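Long-range contacts in deoxyribodipyrimidine photo-lyase (PDB 3UMV), which uses light energy and a bound FAD to split cyclobutane pyrimidine dimers in ultraviolet-damaged DNA back into separate pyrimidines: residues P39-L45 / P69-A75; L94-R98 / W222-I226; E243-A249 / Y287-I293. All blocks are in the same frame, centred on the assembly; numbering follows the deposited sequence.

Contact 1. Residues P39-L45 / P69-A75; sequences PVVYWML and PLAVAFA. With URE (urea), chain M.
Five backbone hydrogen bonds join Val40, Tyr42 and Met44 to Pro69, Ala71 and Ala73 of the neighbouring parallel strand, the two ends of a right-handed beta-alpha-beta crossover through helix 54-66 in the Rossmann-like alpha/beta domain of photolyases. Val40 gives its N to Pro69 O and takes Ala71 N on its O; Tyr42 N donates to Ala71 O, and Ala73 N donates to Tyr42 O at 2.8 Å. Met44 N to Ala73 O is more bent, 141° at the hydrogen. Beyond it the strands part, and a water fills in: it donates to Met44 O (2.8 Å) and accepts from Ala75 N and from Trp43 NE1 (2.9 Å). Helix 54-66 packs on Val40, Tyr42 and Leu70, and the Tyr42 hydroxyl bonds Asp136 and Asn53; Val72, on the same face, meets Phe111. On the other face Val41 CG1 meets Ala73 CB, and helix 120-127 packs on Trp43 and Ala73. Met44 bends at its last torsion (chi3 -81°), which returns CE to Val72 CG1 at 4.0 Å, while its CG lies 4.1 Å from Phe74 CD1. The far end of that phenyl ring reaches a bound urea, with Phe74 CZ 3.7 Å from the urea O.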
loop_
_atom_site.group_PDB
_atom_site.type_symbol
_atom_site.label_atom_id
_atom_site.label_comp_id
_atom_site.label_asym_id
_atom_site.label_seq_id
_atom_site.Cartn_x
_atom_site.Cartn_y
_atom_site.Cartn_z
ATOM N N PRO A 39 18.262 2.940 -24.605
ATOM C CA PRO A 39 17.115 3.453 -23.845
ATOM C C PRO A 39 17.188 3.124 -22.354
ATOM O O PRO A 39 17.794 2.128 -21.952
ATOM C CB PRO A 39 15.926 2.721 -24.473
ATOM C CG PRO A 39 16.387 2.427 -25.903
ATOM C CD PRO A 39 17.858 2.146 -25.779
ATOM N N VAL A 40 16.570 3.971 -21.540
ATOM C CA VAL A 40 16.355 3.667 -20.137
ATOM C C VAL A 40 14.887 3.287 -19.972
ATOM O O VAL A 40 14.002 3.975 -20.493
ATOM C CB VAL A 40 16.665 4.885 -19.238
ATOM C CG1 VAL A 40 16.337 4.563 -17.770
ATOM C CG2 VAL A 40 18.130 5.324 -19.420
ATOM N N VAL A 41 14.629 2.184 -19.272
ATOM C CA VAL A 41 13.260 1.730 -19.049
ATOM C C VAL A 41 12.950 1.747 -17.563
ATOM O O VAL A 41 13.689 1.153 -16.779
ATOM C CB VAL A 41 13.053 0.293 -19.546
ATOM C CG1 VAL A 41 11.626 -0.187 -19.239
ATOM C CG2 VAL A 41 13.357 0.199 -21.032
ATOM N N TYR A 42 11.872 2.439 -17.183
ATOM C CA TYR A 42 11.373 2.400 -15.818
ATOM C C TYR A 42 10.242 1.377 -15.752
ATOM O O TYR A 42 9.188 1.549 -16.373
ATOM C CB TYR A 42 10.898 3.790 -15.352
ATOM C CG TYR A 42 10.041 3.792 -14.098
ATOM C CD1 TYR A 42 10.306 2.926 -13.037
ATOM C CD2 TYR A 42 8.972 4.681 -13.963
ATOM C CE1 TYR A 42 9.515 2.917 -11.892
ATOM C CE2 TYR A 42 8.174 4.689 -12.806
ATOM C CZ TYR A 42 8.459 3.816 -11.776
ATOM O OH TYR A 42 7.686 3.824 -10.630
ATOM N N TRP A 43 10.508 0.278 -15.056
ATOM C CA TRP A 43 9.493 -0.722 -14.779
ATOM C C TRP A 43 8.681 -0.238 -13.581
ATOM O O TRP A 43 9.103 -0.364 -12.437
ATOM C CB TRP A 43 10.153 -2.085 -14.511
ATOM C CG TRP A 43 9.194 -3.159 -14.048
ATOM C CD1 TRP A 43 7.826 -3.120 -14.096
ATOM C CD2 TRP A 43 9.535 -4.417 -13.438
ATOM N NE1 TRP A 43 7.304 -4.274 -13.578
ATOM C CE2 TRP A 43 8.327 -5.087 -13.162
ATOM C CE3 TRP A 43 10.745 -5.043 -13.103
ATOM C CZ2 TRP A 43 8.287 -6.358 -12.556
ATOM C CZ3 TRP A 43 10.704 -6.314 -12.505
ATOM C CH2 TRP A 43 9.486 -6.949 -12.241
ATOM N N MET A 44 7.535 0.371 -13.876
ATOM C CA MET A 44 6.618 0.871 -12.863
ATOM C C MET A 44 5.825 -0.283 -12.269
ATOM O O MET A 44 5.239 -1.069 -13.006
ATOM C CB MET A 44 5.652 1.847 -13.530
ATOM C CG MET A 44 4.613 2.456 -12.592
ATOM S SD MET A 44 3.471 3.489 -13.530
ATOM C CE MET A 44 4.394 5.016 -13.700
ATOM N N LEU A 45 5.790 -0.378 -10.945
ATOM C CA LEU A 45 4.954 -1.373 -10.293
ATOM C C LEU A 45 4.219 -0.799 -9.100
ATOM O O LEU A 45 2.995 -0.699 -9.123
ATOM C CB LEU A 45 5.758 -2.619 -9.910
ATOM C CG LEU A 45 4.912 -3.830 -9.514
ATOM C CD1 LEU A 45 5.706 -5.097 -9.822
ATOM C CD2 LEU A 45 4.499 -3.772 -8.036
ATOM N N PRO A 69 16.919 7.749 -24.983
ATOM C CA PRO A 69 15.472 7.881 -24.779
ATOM C C PRO A 69 14.990 7.167 -23.519
ATOM O O PRO A 69 15.702 6.322 -22.968
ATOM C CB PRO A 69 14.883 7.216 -26.023
ATOM C CG PRO A 69 15.902 6.232 -26.434
ATOM C CD PRO A 69 17.237 6.849 -26.105
ATOM N N LEU A 70 13.779 7.517 -23.096
ATOM C CA LEU A 70 13.198 7.062 -21.833
ATOM C C LEU A 70 11.811 6.479 -22.070
ATOM O O LEU A 70 10.999 7.081 -22.774
ATOM C CB LEU A 70 13.070 8.244 -20.874
ATOM C CG LEU A 70 12.365 7.977 -19.533
ATOM C CD1 LEU A 70 13.166 7.027 -18.677
ATOM C CD2 LEU A 70 12.122 9.271 -18.789
ATOM N N ALA A 71 11.545 5.313 -21.485
ATOM C CA ALA A 71 10.234 4.676 -21.585
ATOM C C ALA A 71 9.765 4.167 -20.224
ATOM O O ALA A 71 10.588 3.862 -19.359
ATOM C CB ALA A 71 10.266 3.530 -22.565
ATOM N N VAL A 72 8.448 4.097 -20.044
ATOM C CA VAL A 72 7.850 3.495 -18.852
ATOM C C VAL A 72 7.177 2.190 -19.268
ATOM O O VAL A 72 6.550 2.114 -20.333
ATOM C CB VAL A 72 6.792 4.424 -18.206
ATOM C CG1 VAL A 72 6.118 3.723 -17.032
ATOM C CG2 VAL A 72 7.419 5.746 -17.783
ATOM N N ALA A 73 7.322 1.154 -18.449
ATOM C CA ALA A 73 6.660 -0.122 -18.701
ATOM C C ALA A 73 5.947 -0.601 -17.448
ATOM O O ALA A 73 6.491 -0.505 -16.352
ATOM C CB ALA A 73 7.673 -1.177 -19.173
ATOM N N PHE A 74 4.716 -1.091 -17.607
ATOM C CA PHE A 74 3.965 -1.642 -16.482
ATOM C C PHE A 74 3.557 -3.071 -16.793
ATOM O O PHE A 74 2.980 -3.340 -17.854
ATOM C CB PHE A 74 2.710 -0.818 -16.197
ATOM C CG PHE A 74 1.960 -1.282 -14.987
ATOM C CD1 PHE A 74 2.218 -0.714 -13.745
ATOM C CD2 PHE A 74 1.028 -2.306 -15.071
ATOM C CE1 PHE A 74 1.544 -1.152 -12.621
ATOM C CE2 PHE A 74 0.348 -2.746 -13.948
ATOM C CZ PHE A 74 0.600 -2.172 -12.721
ATOM N N ALA A 75 3.851 -3.996 -15.890
ATOM C CA ALA A 75 3.402 -5.384 -16.071
ATOM C C ALA A 75 2.276 -5.730 -15.111
ATOM O O ALA A 75 2.450 -5.669 -13.892
ATOM C CB ALA A 75 4.563 -6.360 -15.888
HETATM C C URE M . 0.051 -5.758 -10.730
HETATM O O URE M . 1.188 -5.344 -10.976
HETATM N N1 URE M . -0.444 -6.750 -11.423
HETATM N N2 URE M . -0.665 -5.243 -9.759
HETATM O O HOH W 1 4.493 -3.717 -13.149
#

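Contact 2. Residues L94-R98 / W222-I226; sequences LRGLR and WDALI
Arg98 reaches along Trp222 to Asp223, a salt bridge that spans two nearly antiparallel helices: 87-106 of the photolyase alpha/beta domain and 222-231, whose short segments here lie at 163° with axes 10.7 Å apart. The ionic part is uneven. Arg98 NH2 donates to Asp223 OD1 at 2.8 Å, with the oxygen close to the guanidinium plane but approached from above the carboxylate, the two planes being 71° apart; NH1 to OD2 is weak at 3.3 Å. A water that donates to Asp223 OD1 and accepts from Arg95 NH1 adds an indirect link, while Arg95 NE forms a salt bridge with Glu238.

The aromatic part centres on Trp222. Arg98 CA sits over the middle of its six-membered ring, a CH-pi contact of 3.7 Å almost on the ring normal. With CG anti to the backbone N (chi1 173°) and the chain extended to NE, Arg98 then runs back over the indole toward Trp222 CB, its guanidinium nearly parallel to the ring. Leu97 CB touches the far end of the indole at CH2.

Apolar contacts complete the interface. The Leu94 and Leu225 side chains cross at about a right angle, meeting through their CD2 atoms, and Leu225 also packs on Leu113 of strand 111-114. Ile226 fits between Leu94 and Arg95: its CG1 lies 3.8 Å from Leu94 CB, and its CG2 rests over one face of the Arg95 guanidinium, 3.7 Å from NH2.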
loop_
_atom_site.group_PDB
_atom_site.type_symbol
_atom_site.label_atom_id
_atom_site.label_comp_id
_atom_site.label_asym_id
_atom_site.label_seq_id
_atom_site.Cartn_x
_atom_site.Cartn_y
_atom_site.Cartn_z
ATOM N N LEU A 94 -6.604 -0.391 -12.849
ATOM C CA LEU A 94 -6.625 -0.200 -14.300
ATOM C C LEU A 94 -7.212 1.140 -14.728
ATOM O O LEU A 94 -6.728 1.753 -15.684
ATOM C CB LEU A 94 -7.334 -1.357 -15.014
ATOM C CG LEU A 94 -6.547 -2.668 -15.032
ATOM C CD1 LEU A 94 -7.473 -3.800 -15.448
ATOM C CD2 LEU A 94 -5.334 -2.581 -15.965
ATOM N N ARG A 95 -8.274 1.587 -14.060
ATOM C CA ARG A 95 -8.822 2.897 -14.394
ATOM C C ARG A 95 -7.807 3.993 -14.055
ATOM O O ARG A 95 -7.716 4.990 -14.760
ATOM C CB ARG A 95 -10.166 3.129 -13.690
ATOM C CG ARG A 95 -11.200 2.072 -14.037
ATOM C CD ARG A 95 -12.605 2.455 -13.590
ATOM N NE ARG A 95 -13.518 1.324 -13.733
ATOM C CZ ARG A 95 -14.110 0.969 -14.873
ATOM N NH1 ARG A 95 -13.909 1.662 -15.987
ATOM N NH2 ARG A 95 -14.911 -0.087 -14.895
ATOM N N GLY A 96 -7.035 3.788 -12.988
ATOM C CA GLY A 96 -5.935 4.695 -12.668
ATOM C C GLY A 96 -4.841 4.712 -13.728
ATOM O O GLY A 96 -4.315 5.776 -14.088
ATOM N N LEU A 97 -4.503 3.530 -14.245
ATOM C CA LEU A 97 -3.465 3.403 -15.259
ATOM C C LEU A 97 -3.916 3.968 -16.602
ATOM O O LEU A 97 -3.103 4.477 -17.364
ATOM C CB LEU A 97 -3.039 1.945 -15.430
ATOM C CG LEU A 97 -1.982 1.351 -14.509
ATOM C CD1 LEU A 97 -1.484 0.041 -15.115
ATOM C CD2 LEU A 97 -0.839 2.330 -14.314
ATOM N N ARG A 98 -5.215 3.889 -16.881
ATOM C CA ARG A 98 -5.770 4.487 -18.094
ATOM C C ARG A 98 -5.519 5.999 -18.111
ATOM O O ARG A 98 -5.154 6.564 -19.145
ATOM C CB ARG A 98 -7.270 4.186 -18.192
ATOM C CG ARG A 98 -7.988 4.883 -19.322
ATOM C CD ARG A 98 -9.451 4.484 -19.319
ATOM N NE ARG A 98 -10.030 4.550 -20.648
ATOM C CZ ARG A 98 -11.183 3.975 -20.958
ATOM N NH1 ARG A 98 -11.667 4.055 -22.194
ATOM N NH2 ARG A 98 -11.842 3.310 -20.016
ATOM N N TRP A 222 -8.729 0.092 -23.553
ATOM C CA TRP A 222 -8.885 0.018 -22.106
ATOM C C TRP A 222 -10.254 -0.511 -21.667
ATOM O O TRP A 222 -10.345 -1.284 -20.719
ATOM C CB TRP A 222 -8.606 1.381 -21.470
ATOM C CG TRP A 222 -7.170 1.786 -21.554
ATOM C CD1 TRP A 222 -6.581 2.539 -22.533
ATOM C CD2 TRP A 222 -6.133 1.470 -20.615
ATOM N NE1 TRP A 222 -5.243 2.704 -22.263
ATOM C CE2 TRP A 222 -4.945 2.063 -21.087
ATOM C CE3 TRP A 222 -6.095 0.748 -19.421
ATOM C CZ2 TRP A 222 -3.729 1.943 -20.413
ATOM C CZ3 TRP A 222 -4.891 0.639 -18.746
ATOM C CH2 TRP A 222 -3.722 1.233 -19.245
ATOM N N ASP A 223 -11.315 -0.098 -22.352
ATOM C CA ASP A 223 -12.635 -0.644 -22.049
ATOM C C ASP A 223 -12.674 -2.181 -22.185
ATOM O O ASP A 223 -13.204 -2.871 -21.306
ATOM C CB ASP A 223 -13.721 0.038 -22.889
ATOM C CG ASP A 223 -13.974 1.483 -22.453
ATOM O OD1 ASP A 223 -13.890 1.771 -21.239
ATOM O OD2 ASP A 223 -14.253 2.336 -23.317
ATOM N N ALA A 224 -12.074 -2.713 -23.246
ATOM C CA ALA A 224 -12.040 -4.166 -23.441
ATOM C C ALA A 224 -11.192 -4.837 -22.381
ATOM O O ALA A 224 -11.578 -5.856 -21.828
ATOM C CB ALA A 224 -11.514 -4.511 -24.793
ATOM N N LEU A 225 -10.017 -4.272 -22.128
ATOM C CA LEU A 225 -9.099 -4.812 -21.111
ATOM C C LEU A 225 -9.707 -4.830 -19.717
ATOM O O LEU A 225 -9.670 -5.845 -19.019
ATOM C CB LEU A 225 -7.790 -4.030 -21.109
ATOM C CG LEU A 225 -6.847 -4.388 -19.966
ATOM C CD1 LEU A 225 -6.333 -5.812 -20.139
ATOM C CD2 LEU A 225 -5.699 -3.395 -19.883
ATOM N N ILE A 226 -10.269 -3.705 -19.298
ATOM C CA ILE A 226 -10.899 -3.644 -17.981
ATOM C C ILE A 226 -12.024 -4.673 -17.843
ATOM O O ILE A 226 -12.100 -5.385 -16.847
ATOM C CB ILE A 226 -11.418 -2.240 -17.679
ATOM C CG1 ILE A 226 -10.227 -1.299 -17.491
ATOM C CG2 ILE A 226 -12.298 -2.255 -16.416
ATOM C CD1 ILE A 226 -10.567 0.151 -17.540
HETATM O O HOH W 2 -14.962 0.749 -18.827
#

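Contact 3. Residues E243-A249 / Y287-I293; sequences EPGEEAA and YLHFGHI
The imidazole of His292 lies flat against the backbone of Gly245, with Gly245 CA 3.8 Å from the ring centroid in a CH-pi contact and Phe290 CB over the opposite face. Gly245 is the N-cap residue of helix 246-254, and its positive phi (116°) suits a residue without CB. His292 directly follows Gly291, whose positive phi closes helix 285-290 in a Schellman motif.

Tyr287 provides the second ring. Its chi1 of -58°, with CG anti to the carbonyl carbon, directs the phenol to the first turn of helix 246-254, where Ala249 CA lies over its centre, 3.7 Å from the centroid and 7° off the normal. Ala249 CB presses on the same ring, 3.4 Å from Tyr287 CD2, and also meets Ile293 CB. At the ring edge, Tyr287 OH donates to Glu243 O at 2.7 Å, from a position tilted out of the carbonyl plane. A water donating to both Ala248 O and Tyr287 OH ties the hydroxyl to the helix as well.

Glu246 CG touches His292 O (3.5 Å), and a water donates to both Glu246 OE2 and His292 O. Glu246 OE1 and OE2 also accept hydrogen bonds from the backbone N of Leu50 and Ala51, respectively.

Helix 87-106 flanks the contact, with Phe92 against Pro244 and Tyr287; Leu288, in the same turn as Tyr287, touches FAD, and Ile293 packs on helix 295-305.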
loop_
_atom_site.group_PDB
_atom_site.type_symbol
_atom_site.label_atom_id
_atom_site.label_comp_id
_atom_site.label_asym_id
_atom_site.label_seq_id
_atom_site.Cartn_x
_atom_site.Cartn_y
_atom_site.Cartn_z
ATOM N N GLU A 243 -12.528 8.354 -7.088
ATOM C CA GLU A 243 -11.999 8.036 -8.407
ATOM C C GLU A 243 -10.509 7.736 -8.295
ATOM O O GLU A 243 -9.802 8.389 -7.536
ATOM C CB GLU A 243 -12.198 9.234 -9.335
ATOM C CG GLU A 243 -12.572 8.872 -10.761
ATOM C CD GLU A 243 -14.061 8.627 -10.932
ATOM O OE1 GLU A 243 -14.585 8.922 -12.028
ATOM O OE2 GLU A 243 -14.707 8.141 -9.978
ATOM N N PRO A 244 -10.020 6.751 -9.059
ATOM C CA PRO A 244 -8.586 6.463 -8.973
ATOM C C PRO A 244 -7.721 7.413 -9.795
ATOM O O PRO A 244 -8.206 8.035 -10.745
ATOM C CB PRO A 244 -8.479 5.053 -9.553
ATOM C CG PRO A 244 -9.632 4.964 -10.516
ATOM C CD PRO A 244 -10.747 5.764 -9.879
ATOM N N GLY A 245 -6.446 7.506 -9.431
ATOM C CA GLY A 245 -5.479 8.233 -10.237
ATOM C C GLY A 245 -4.876 9.451 -9.566
ATOM O O GLY A 245 -5.351 9.897 -8.517
ATOM N N GLU A 246 -3.832 9.990 -10.188
ATOM C CA GLU A 246 -3.110 11.155 -9.672
ATOM C C GLU A 246 -4.004 12.372 -9.467
ATOM O O GLU A 246 -3.949 13.019 -8.422
ATOM C CB GLU A 246 -1.976 11.555 -10.615
ATOM C CG GLU A 246 -0.881 10.526 -10.788
ATOM C CD GLU A 246 0.316 11.088 -11.552
ATOM O OE1 GLU A 246 0.470 10.757 -12.750
ATOM O OE2 GLU A 246 1.100 11.860 -10.955
ATOM N N GLU A 247 -4.805 12.692 -10.475
ATOM C CA GLU A 247 -5.619 13.902 -10.452
ATOM C C GLU A 247 -6.600 13.865 -9.277
ATOM O O GLU A 247 -6.701 14.824 -8.515
ATOM C CB GLU A 247 -6.337 14.067 -11.793
ATOM C CG GLU A 247 -7.112 15.355 -11.962
ATOM C CD GLU A 247 -7.432 15.637 -13.420
ATOM O OE1 GLU A 247 -6.557 15.381 -14.277
ATOM O OE2 GLU A 247 -8.555 16.105 -13.710
ATOM N N ALA A 248 -7.313 12.753 -9.120
ATOM C CA ALA A 248 -8.266 12.610 -8.022
ATOM C C ALA A 248 -7.561 12.537 -6.670
ATOM O O ALA A 248 -8.120 12.952 -5.652
ATOM C CB ALA A 248 -9.146 11.378 -8.226
ATOM N N ALA A 249 -6.336 12.006 -6.660
ATOM C CA ALA A 249 -5.584 11.848 -5.410
ATOM C C ALA A 249 -5.165 13.204 -4.838
ATOM O O ALA A 249 -5.287 13.460 -3.636
ATOM C CB ALA A 249 -4.342 10.948 -5.626
ATOM N N TYR A 287 -5.211 5.757 -2.604
ATOM C CA TYR A 287 -4.222 6.408 -3.449
ATOM C C TYR A 287 -2.773 6.060 -3.086
ATOM O O TYR A 287 -1.952 5.817 -3.961
ATOM C CB TYR A 287 -4.447 7.914 -3.388
ATOM C CG TYR A 287 -5.844 8.306 -3.823
ATOM C CD1 TYR A 287 -6.745 8.894 -2.931
ATOM C CD2 TYR A 287 -6.250 8.129 -5.137
ATOM C CE1 TYR A 287 -8.031 9.254 -3.343
ATOM C CE2 TYR A 287 -7.522 8.489 -5.549
ATOM C CZ TYR A 287 -8.400 9.064 -4.660
ATOM O OH TYR A 287 -9.655 9.423 -5.098
ATOM N N LEU A 288 -2.469 6.012 -1.796
ATOM C CA LEU A 288 -1.122 5.698 -1.345
ATOM C C LEU A 288 -0.788 4.249 -1.668
ATOM O O LEU A 288 0.336 3.941 -2.081
ATOM C CB LEU A 288 -1.001 5.947 0.168
ATOM C CG LEU A 288 -1.019 7.423 0.585
ATOM C CD1 LEU A 288 -1.029 7.533 2.100
ATOM C CD2 LEU A 288 0.151 8.185 0.008
ATOM N N HIS A 289 -1.764 3.353 -1.507
ATOM C CA HIS A 289 -1.501 1.960 -1.826
ATOM C C HIS A 289 -1.049 1.726 -3.274
ATOM O O HIS A 289 -0.102 0.974 -3.528
ATOM C CB HIS A 289 -2.704 1.064 -1.561
ATOM C CG HIS A 289 -2.469 -0.330 -2.021
ATOM N ND1 HIS A 289 -2.943 -0.811 -3.224
ATOM C CD2 HIS A 289 -1.705 -1.314 -1.497
ATOM C CE1 HIS A 289 -2.516 -2.050 -3.397
ATOM N NE2 HIS A 289 -1.765 -2.378 -2.360
ATOM N N PHE A 290 -1.744 2.358 -4.210
ATOM C CA PHE A 290 -1.456 2.186 -5.621
ATOM C C PHE A 290 -0.389 3.179 -6.078
ATOM O O PHE A 290 0.008 3.178 -7.235
ATOM C CB PHE A 290 -2.737 2.346 -6.441
ATOM C CG PHE A 290 -3.707 1.215 -6.264
ATOM C CD1 PHE A 290 -3.467 -0.012 -6.859
ATOM C CD2 PHE A 290 -4.853 1.373 -5.494
ATOM C CE1 PHE A 290 -4.357 -1.064 -6.699
ATOM C CE2 PHE A 290 -5.750 0.327 -5.330
ATOM C CZ PHE A 290 -5.506 -0.894 -5.941
ATOM N N GLY A 291 0.085 4.012 -5.161
ATOM C CA GLY A 291 1.069 5.022 -5.513
ATOM C C GLY A 291 0.548 6.097 -6.452
ATOM O O GLY A 291 1.341 6.724 -7.173
ATOM N N HIS A 292 -0.762 6.344 -6.442
ATOM C CA HIS A 292 -1.332 7.449 -7.230
ATOM C C HIS A 292 -0.862 8.793 -6.695
ATOM O O HIS A 292 -0.859 9.808 -7.413
ATOM C CB HIS A 292 -2.858 7.448 -7.186
ATOM C CG HIS A 292 -3.493 6.257 -7.823
ATOM N ND1 HIS A 292 -2.853 5.467 -8.756
ATOM C CD2 HIS A 292 -4.733 5.737 -7.676
ATOM C CE1 HIS A 292 -3.660 4.492 -9.124
ATOM N NE2 HIS A 292 -4.816 4.646 -8.502
ATOM N N ILE A 293 -0.475 8.801 -5.428
ATOM C CA ILE A 293 0.073 9.998 -4.821
ATOM C C ILE A 293 1.244 9.587 -3.965
ATOM O O ILE A 293 1.235 8.529 -3.328
ATOM C CB ILE A 293 -0.971 10.783 -3.982
ATOM C CG1 ILE A 293 -0.460 12.194 -3.691
ATOM C CG2 ILE A 293 -1.305 10.035 -2.701
ATOM C CD1 ILE A 293 -1.536 13.115 -3.137
HETATM O O HOH W 3 -12.405 11.068 -6.326
HETATM O O HOH W 4 0.622 12.104 -7.988
HETATM O O HOH W 5 -10.793 12.501 -4.800
#

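From the N terminus, contact 1 closes the shortest loop, bringing strand 70-75 beside strand 40-44 after helix 54-66. Helix 87-106 follows, and contact 2 joins it to helix 222-231 across 123 intervening residues that include strands 111-114, 132-135 and 162-166. Contact 3 then closes a loop of 37 residues, between the start of helix 246-254 and the end of helix 285-290 beside the flavin pocket. The three loops run in series, neither nested nor crossed. Helix 87-106 is the common element: Leu97 CD1 packs on Phe74 CD2 of contact 1, and Arg95 CB on Pro244 CG of contact 3, connecting the alpha/beta sheet to helices 246-254 and 285-290, the latter lining the flavin pocket through Leu288.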